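Local coordinates for specific mitochondrial acyl carrier protein (PDB 3CE7), which probably carries growing acyl chains on a phosphopantetheine arm during fatty acid synthesis in the Toxoplasma mitochondrion, at residues A[69-74]-A[91-96]; A[19-24]-A[85-90]. One frame throughout, in Å; residues are numbered along the deposited sequence. Where two conformers were deposited one is given.

Contact 1 (A[69-74]-A[91-96]); sequences EIFDVT and DFVVSE
Phe71 and Val73 lie against Val93 where the end of helix 57-71 meets helix 86-98, two of the helices of the acyl carrier protein bundle. The contact illustrates how a chain leaving one helix can stay packed on another. The apolar part centres on Val93. Its CG1, placed anti to the backbone N (chi1 167°), comes obliquely to the Phe71 ring, 3.7 Å from Phe71 CG, and the two side chains cross at about a right angle. Asp72 then takes a positive phi of 56°, ending the helical path, and Val73 turns back toward helix 86-98. Val73 CG2 stands 4.2 Å from Val93 CG2, while Val73 CG1 packs on the aliphatic root of Glu96, 3.9 Å from its CB.

Thr74 O meets the Phe92 ring at its edge, in the ring plane, 3.5 Å from Phe92 CE2. Glu96 CG sits over one face of that ring, 3.5 Å above its plane and displaced toward the rim.

The polar part runs through water. A bend at chi2 (-65°) turns the Glu96 carboxylate toward Thr74; OE2 is held in a salt bridge by Lys99, while OE1 takes two waters that lead to the Thr74 backbone. One accepts from Thr74 N, and the other donates to Thr74 O at 2.7 Å and to Glu96 OE1 at 2.8 Å.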
loop_
_atom_site.group_PDB
_atom_site.type_symbol
_atom_site.label_atom_id
_atom_site.label_comp_id
_atom_site.label_asym_id
_atom_site.label_seq_id
_atom_site.Cartn_x
_atom_site.Cartn_y
_atom_site.Cartn_z
ATOM N N GLU A 69 -6.197 -8.507 2.429
ATOM C CA GLU A 69 -6.816 -9.073 3.635
ATOM C C GLU A 69 -7.717 -8.075 4.350
ATOM O O GLU A 69 -8.842 -8.404 4.738
ATOM C CB GLU A 69 -5.737 -9.599 4.592
ATOM C CG GLU A 69 -5.088 -10.891 4.123
ATOM C CD GLU A 69 -3.857 -11.280 4.936
ATOM O OE1 GLU A 69 -3.425 -10.502 5.817
ATOM O OE2 GLU A 69 -3.325 -12.374 4.681
ATOM N N ILE A 70 -7.221 -6.853 4.516
ATOM C CA ILE A 70 -7.898 -5.847 5.316
ATOM C C ILE A 70 -9.088 -5.242 4.564
ATOM O O ILE A 70 -10.135 -4.988 5.160
ATOM C CB ILE A 70 -6.904 -4.766 5.807
ATOM C CG1 ILE A 70 -6.009 -5.366 6.912
ATOM C CG2 ILE A 70 -7.638 -3.526 6.288
ATOM C CD1 ILE A 70 -4.757 -4.571 7.255
ATOM N N PHE A 71 -8.930 -5.035 3.259
ATOM C CA PHE A 71 -9.942 -4.307 2.483
ATOM C C PHE A 71 -10.830 -5.171 1.595
ATOM O O PHE A 71 -11.743 -4.649 0.952
ATOM C CB PHE A 71 -9.295 -3.182 1.650
ATOM C CG PHE A 71 -8.733 -2.070 2.487
ATOM C CD1 PHE A 71 -9.576 -1.116 3.069
ATOM C CD2 PHE A 71 -7.364 -1.985 2.724
ATOM C CE1 PHE A 71 -9.058 -0.100 3.864
ATOM C CE2 PHE A 71 -6.843 -0.964 3.515
ATOM C CZ PHE A 71 -7.689 -0.023 4.082
ATOM N N ASP A 72 -10.556 -6.475 1.569
ATOM C CA ASP A 72 -11.338 -7.420 0.767
ATOM C C ASP A 72 -11.375 -7.006 -0.704
ATOM O O ASP A 72 -12.454 -6.831 -1.293
ATOM C CB ASP A 72 -12.761 -7.570 1.327
ATOM C CG ASP A 72 -12.791 -8.192 2.715
ATOM O OD1 ASP A 72 -11.841 -8.918 3.083
ATOM O OD2 ASP A 72 -13.774 -7.947 3.444
ATOM N N VAL A 73 -10.189 -6.816 -1.278
ATOM C CA VAL A 73 -10.041 -6.575 -2.710
ATOM C C VAL A 73 -9.065 -7.605 -3.267
ATOM O O VAL A 73 -8.283 -8.182 -2.512
ATOM C CB VAL A 73 -9.547 -5.139 -3.031
ATOM C CG1 VAL A 73 -10.569 -4.113 -2.572
ATOM C CG2 VAL A 73 -8.169 -4.868 -2.423
ATOM N N THR A 74 -9.139 -7.838 -4.575
ATOM C CA THR A 74 -8.188 -8.698 -5.276
ATOM C C THR A 74 -7.315 -7.824 -6.158
ATOM O O THR A 74 -7.823 -7.090 -7.011
ATOM C CB THR A 74 -8.897 -9.752 -6.153
ATOM O OG1 THR A 74 -9.716 -10.576 -5.317
ATOM C CG2 THR A 74 -7.884 -10.624 -6.876
ATOM N N ASP A 91 -5.596 4.260 -4.134
ATOM C CA ASP A 91 -6.474 4.517 -5.272
ATOM C C ASP A 91 -7.095 3.220 -5.811
ATOM O O ASP A 91 -8.282 3.190 -6.168
ATOM C CB ASP A 91 -5.715 5.233 -6.391
ATOM C CG ASP A 91 -5.367 6.687 -6.059
ATOM O OD1 ASP A 91 -5.825 7.243 -5.048
ATOM O OD2 ASP A 91 -4.595 7.283 -6.842
ATOM N N PHE A 92 -6.290 2.156 -5.897
ATOM C CA PHE A 92 -6.796 0.888 -6.423
ATOM C C PHE A 92 -7.851 0.303 -5.480
ATOM O O PHE A 92 -8.899 -0.200 -5.918
ATOM C CB PHE A 92 -5.670 -0.119 -6.637
ATOM C CG PHE A 92 -6.133 -1.372 -7.313
ATOM C CD1 PHE A 92 -6.399 -1.380 -8.675
ATOM C CD2 PHE A 92 -6.366 -2.539 -6.574
ATOM C CE1 PHE A 92 -6.854 -2.544 -9.314
ATOM C CE2 PHE A 92 -6.816 -3.704 -7.204
ATOM C CZ PHE A 92 -7.065 -3.703 -8.566
ATOM N N VAL A 93 -7.585 0.389 -4.180
ATOM C CA VAL A 93 -8.532 -0.132 -3.191
ATOM C C VAL A 93 -9.869 0.590 -3.337
ATOM O O VAL A 93 -10.925 -0.049 -3.439
ATOM C CB VAL A 93 -7.993 0.013 -1.755
ATOM C CG1 VAL A 93 -9.102 -0.235 -0.739
ATOM C CG2 VAL A 93 -6.840 -0.948 -1.530
ATOM N N VAL A 94 -9.824 1.919 -3.359
ATOM C CA VAL A 94 -11.055 2.701 -3.434
ATOM C C VAL A 94 -11.799 2.391 -4.733
ATOM O O VAL A 94 -13.011 2.165 -4.716
ATOM C CB VAL A 94 -10.778 4.198 -3.248
ATOM C CG1 VAL A 94 -12.005 5.042 -3.658
ATOM C CG2 VAL A 94 -10.387 4.452 -1.796
ATOM N N SER A 95 -11.060 2.341 -5.843
ATOM C CA SER A 95 -11.673 2.062 -7.145
ATOM C C SER A 95 -12.376 0.705 -7.147
ATOM O O SER A 95 -13.503 0.593 -7.644
ATOM C CB SER A 95 -10.647 2.163 -8.278
ATOM O OG SER A 95 -9.674 1.147 -8.189
ATOM N N GLU A 96 -11.746 -0.306 -6.558
ATOM C CA GLU A 96 -12.355 -1.639 -6.530
ATOM C C GLU A 96 -13.600 -1.652 -5.659
ATOM O O GLU A 96 -14.634 -2.208 -6.038
ATOM C CB GLU A 96 -11.358 -2.694 -6.068
ATOM C CG GLU A 96 -10.293 -3.005 -7.118
ATOM C CD GLU A 96 -10.874 -3.651 -8.368
ATOM O OE1 GLU A 96 -11.360 -4.805 -8.285
ATOM O OE2 GLU A 96 -10.851 -3.003 -9.430
HETATM O O HOH W 1 -11.486 -6.565 -5.896
HETATM O O HOH W 2 -9.741 -7.022 -8.938
#

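Contact 2 (A[19-24]-A[85-90])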
loop_
_atom_site.group_PDB
_atom_site.type_symbol
_atom_site.label_atom_id
_atom_site.label_comp_id
_atom_site.label_asym_id
_atom_site.label_seq_id
_atom_site.Cartn_x
_atom_site.Cartn_y
_atom_site.Cartn_z
ATOM N N ALA A 19 -9.519 8.494 4.021
ATOM C CA ALA A 19 -9.461 7.524 5.116
ATOM C C ALA A 19 -8.610 6.317 4.737
ATOM O O ALA A 19 -7.773 5.865 5.528
ATOM C CB ALA A 19 -10.871 7.098 5.516
ATOM N N VAL A 20 -8.814 5.817 3.519
ATOM C CA VAL A 20 -8.070 4.655 3.038
ATOM C C VAL A 20 -6.579 5.000 2.902
ATOM O O VAL A 20 -5.718 4.185 3.256
ATOM C CB VAL A 20 -8.667 4.117 1.714
ATOM C CG1 VAL A 20 -7.768 3.061 1.095
ATOM C CG2 VAL A 20 -10.052 3.541 1.955
ATOM N N THR A 21 -6.272 6.189 2.390
ATOM C CA THR A 21 -4.870 6.582 2.234
ATOM C C THR A 21 -4.176 6.700 3.596
ATOM O O THR A 21 -3.096 6.138 3.805
ATOM C CB THR A 21 -4.706 7.887 1.426
ATOM O OG1 THR A 21 -5.311 7.740 0.129
ATOM C CG2 THR A 21 -3.221 8.179 1.232
ATOM N N ASN A 22 -4.815 7.386 4.538
ATOM C CA ASN A 22 -4.278 7.481 5.898
ATOM C C ASN A 22 -4.032 6.098 6.511
ATOM O O ASN A 22 -2.980 5.854 7.105
ATOM C CB ASN A 22 -5.193 8.336 6.792
ATOM C CG ASN A 22 -5.039 9.826 6.527
ATOM O OD1 ASN A 22 -4.004 10.265 6.030
ATOM N ND2 ASN A 22 -6.073 10.608 6.849
ATOM N N TYR A 23 -4.985 5.180 6.332
ATOM C CA TYR A 23 -4.859 3.837 6.877
ATOM C C TYR A 23 -3.672 3.093 6.269
ATOM O O TYR A 23 -2.870 2.454 6.977
ATOM C CB TYR A 23 -6.150 3.042 6.648
ATOM C CG TYR A 23 -6.293 1.917 7.638
ATOM C CD1 TYR A 23 -6.881 2.147 8.883
ATOM C CD2 TYR A 23 -5.807 0.642 7.354
ATOM C CE1 TYR A 23 -7.000 1.135 9.818
ATOM C CE2 TYR A 23 -5.926 -0.390 8.294
ATOM C CZ TYR A 23 -6.522 -0.124 9.521
ATOM O OH TYR A 23 -6.659 -1.117 10.477
ATOM N N ILE A 24 -3.552 3.192 4.950
ATOM C CA ILE A 24 -2.509 2.487 4.217
ATOM C C ILE A 24 -1.118 3.035 4.558
ATOM O O ILE A 24 -0.168 2.269 4.676
ATOM C CB ILE A 24 -2.825 2.482 2.709
ATOM C CG1 ILE A 24 -3.963 1.482 2.458
ATOM C CG2 ILE A 24 -1.577 2.189 1.872
ATOM C CD1 ILE A 24 -4.448 1.371 1.030
ATOM N N THR A 85 3.915 3.564 -5.511
ATOM C CA THR A 85 3.620 4.425 -4.354
ATOM C C THR A 85 2.385 3.953 -3.594
ATOM O O THR A 85 1.539 3.215 -4.139
ATOM C CB THR A 85 3.347 5.896 -4.763
ATOM O OG1 THR A 85 2.069 5.990 -5.422
ATOM C CG2 THR A 85 4.464 6.444 -5.662
ATOM N N LEU A 86 2.277 4.379 -2.338
ATOM C CA LEU A 86 1.087 4.054 -1.544
ATOM C C LEU A 86 -0.175 4.721 -2.085
ATOM O O LEU A 86 -1.261 4.159 -1.969
ATOM C CB LEU A 86 1.263 4.465 -0.086
ATOM C CG LEU A 86 2.366 3.737 0.674
ATOM C CD1 LEU A 86 2.449 4.382 2.026
ATOM C CD2 LEU A 86 2.088 2.219 0.768
ATOM N N GLN A 87 -0.045 5.915 -2.669
ATOM C CA GLN A 87 -1.221 6.559 -3.236
ATOM C C GLN A 87 -1.857 5.677 -4.302
ATOM O O GLN A 87 -3.087 5.587 -4.385
ATOM C CB GLN A 87 -0.899 7.930 -3.832
ATOM C CG GLN A 87 -2.152 8.694 -4.205
ATOM C CD GLN A 87 -2.950 9.075 -2.984
ATOM O OE1 GLN A 87 -2.539 9.951 -2.213
ATOM N NE2 GLN A 87 -4.084 8.398 -2.774
ATOM N N GLU A 88 -1.029 5.030 -5.116
ATOM C CA GLU A 88 -1.545 4.134 -6.155
ATOM C C GLU A 88 -2.318 2.962 -5.553
ATOM O O GLU A 88 -3.356 2.549 -6.076
ATOM C CB GLU A 88 -0.390 3.614 -7.002
ATOM C CG GLU A 88 0.226 4.689 -7.901
ATOM C CD GLU A 88 1.516 4.232 -8.548
ATOM O OE1 GLU A 88 2.118 3.264 -8.046
ATOM O OE2 GLU A 88 1.944 4.847 -9.554
ATOM N N ILE A 89 -1.793 2.424 -4.452
ATOM C CA ILE A 89 -2.432 1.293 -3.795
ATOM C C ILE A 89 -3.780 1.722 -3.216
ATOM O O ILE A 89 -4.803 1.044 -3.441
ATOM C CB ILE A 89 -1.529 0.652 -2.731
ATOM C CG1 ILE A 89 -0.212 0.213 -3.386
ATOM C CG2 ILE A 89 -2.244 -0.568 -2.106
ATOM C CD1 ILE A 89 0.789 -0.455 -2.444
ATOM N N ALA A 90 -3.782 2.841 -2.483
ATOM C CA ALA A 90 -5.026 3.397 -1.931
ATOM C C ALA A 90 -6.052 3.656 -3.038
ATOM O O ALA A 90 -7.225 3.302 -2.910
ATOM C CB ALA A 90 -4.748 4.664 -1.151
#
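Ala90 CB meets the helix 17-29 surface between Val20, Thr21 and Ile24, its lone methyl fitting where Thr21 CA and Ala90 CA approach to 5.2 Å; the axes of the short segments lie 9.2 Å apart. Ile24 reaches over Ala90 with its CD1, 3.6 Å from Ala90 CA, while its other branch, CG2, lies 3.8 Å from Leu86 CD2, the two side chains running alongside one another but pointing opposite ways. Val20 CG1 also touches the methyl, 4.1 Å from Ala90 CB.

At the margin Gln87 NE2 donates to Thr21 OG1 at 3.2 Å, a bent bond of 144° at the hydrogen, with the hydroxyl oxygen tilted from the amide plane. Gln87 points its CB away, but a bend at chi2 (67°) brings the amide back. Each group has its stronger partner elsewhere: Thr21 OG1 with Ile17 O, one turn back, and Gln87 NE2 with Asp91 OD1, one turn on, so this bond is a supplementary link.

Farther out, Thr85 and Glu88 form a capping box at the start of helix 86-98: Glu88 N donates to Thr85 OG1, and Thr85 N to Glu88 OE1 at 3.1 Å. Phe63 and Phe71 of helix 57-71 also pack on Ile24. The segments run at 130° to each other, nearer antiparallel than parallel, as first and last helices of the acyl carrier protein bundle.

Overall arrangement
Contacts 1 and 2 use successive turns of helix 86-98, with centres about 10 Å apart, and together show one helix packing against two others. Contact 2 sets its first turns on helix 17-29; contact 1 sets the following residues on the end of helix 57-71. The two patches merge: Phe71 CE2 lies 3.9 Å from Ile24 CG1, and Val93 CG1 lies 4.0 Å from Val20 CG1, so the three helices share one apolar interior. Contact 2 is the more central, about 6 Å from the chain centre against about 10 Å for contact 1, whose outer side is bridged by water. Type II acyl carrier proteins can house acyl chains in such an interior; here this is only inferred.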